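Local coordinates for aminopeptidase YwaD (Bacillus subtilis, PDB 6HC6), which removes a range of N-terminal amino acids from peptides by hydrolysis, as a secreted M28-family aminopeptidase with two zinc ions per subunit, at residues N164-G169 with V194-V199. Residues are numbered along the deposited sequence; the frame is centred on the assembly and turned at random.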
# COMPACT_ATOMS: atom_id res chain seq x y z
N ASN A 164 23.36 7.15 7.87
CA ASN A 164 24.75 6.93 8.26
C ASN A 164 25.70 7.24 7.11
O ASN A 164 26.76 7.85 7.31
CB ASN A 164 24.96 5.49 8.73
CG ASN A 164 24.30 5.21 10.07
OD1 ASN A 164 23.96 6.14 10.81
ND2 ASN A 164 24.13 3.93 10.39
N ALA A 165 25.34 6.83 5.90
CA ALA A 165 26.19 7.12 4.76
C ALA A 165 26.30 8.62 4.50
O ALA A 165 27.39 9.13 4.24
CB ALA A 165 25.67 6.39 3.52
N GLU A 166 25.18 9.34 4.58
CA GLU A 166 25.22 10.76 4.28
C GLU A 166 26.03 11.52 5.33
O GLU A 166 26.83 12.40 4.98
CB GLU A 166 23.79 11.33 4.18
CG GLU A 166 23.76 12.85 4.10
CD GLU A 166 22.43 13.39 3.58
OE1 GLU A 166 22.46 14.40 2.85
OE2 GLU A 166 21.37 12.82 3.91
N ALA A 167 25.85 11.18 6.60
CA ALA A 167 26.64 11.81 7.65
C ALA A 167 28.12 11.50 7.49
O ALA A 167 28.97 12.28 7.92
CB ALA A 167 26.15 11.35 9.03
N ALA A 168 28.45 10.37 6.86
CA ALA A 168 29.83 10.01 6.58
C ALA A 168 30.36 10.67 5.32
O ALA A 168 31.50 10.39 4.92
CB ALA A 168 29.96 8.49 6.44
N GLY A 169 29.57 11.52 4.66
CA GLY A 169 30.04 12.23 3.49
C GLY A 169 29.85 11.50 2.18
O GLY A 169 30.44 11.92 1.17
N VAL A 194 16.33 12.42 2.45
CA VAL A 194 17.78 12.26 2.42
C VAL A 194 18.31 13.16 1.31
O VAL A 194 17.70 13.27 0.24
CB VAL A 194 18.18 10.79 2.21
CG1 VAL A 194 19.69 10.64 2.12
CG2 VAL A 194 17.65 9.94 3.35
N GLY A 195 19.45 13.81 1.57
CA GLY A 195 20.01 14.80 0.67
C GLY A 195 20.89 14.27 -0.43
O GLY A 195 21.41 15.06 -1.23
N ILE A 196 21.09 12.96 -0.49
CA ILE A 196 21.87 12.34 -1.56
C ILE A 196 20.98 11.30 -2.22
O ILE A 196 19.94 10.91 -1.67
CB ILE A 196 23.19 11.74 -1.03
CG1 ILE A 196 22.93 10.75 0.12
CG2 ILE A 196 24.12 12.84 -0.55
CD1 ILE A 196 24.19 10.06 0.61
N PRO A 197 21.34 10.85 -3.42
CA PRO A 197 20.56 9.77 -4.06
C PRO A 197 20.62 8.49 -3.23
O PRO A 197 21.65 8.17 -2.63
CB PRO A 197 21.25 9.59 -5.41
CG PRO A 197 21.98 10.87 -5.67
CD PRO A 197 22.38 11.38 -4.32
N VAL A 198 19.49 7.78 -3.19
CA VAL A 198 19.39 6.47 -2.54
C VAL A 198 18.65 5.54 -3.50
O VAL A 198 17.51 5.81 -3.87
CB VAL A 198 18.64 6.55 -1.20
CG1 VAL A 198 18.60 5.17 -0.55
CG2 VAL A 198 19.25 7.61 -0.26
N VAL A 199 19.30 4.44 -3.88
CA VAL A 199 18.68 3.49 -4.81
C VAL A 199 18.85 2.07 -4.27
O VAL A 199 19.77 1.77 -3.51
CB VAL A 199 19.25 3.58 -6.25
CG1 VAL A 199 19.16 5.02 -6.79
CG2 VAL A 199 20.67 3.02 -6.32
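E166, in the last turn of helix 158-167, faces I196 in the loop that leads into strand 198-201, their CA atoms 6.9 Å apart. With CG anti to the backbone N (chi1 170°) and the chain extended beyond it, the E166 carboxylate is carried across to the backbone of G195. There G195 N donates to E166 OE2 over 3.2 Å, with an N-H...O angle of 163°. The donor meets the syn side of that oxygen, 22° out of the carboxylate plane; a second bond, to E166 OE1, is weak and strongly bent. V194 CG1 lies 3.3 Å from the same E166 OE2, the two side chains sliding past each other in opposite directions. Nearer the helix backbone, I196 CD1 packs on E166 CB at 3.8 Å. Within the PA domain, helix 158-167 links parallel neighbours 148-152 and 172-176 as a beta-alpha-beta unit, and the contact joins its end to the entry of 198-201, the next parallel strand; A165 and I196 both rest on V173. An alanine in place of E166 would keep CB against I196 but would probably leave G195 N without its carboxylate acceptor. G169, first past the helix, has the positive phi of a Schellman motif, with two bonds back into the last turn, one from G169 N to E166 O (2.9 Å).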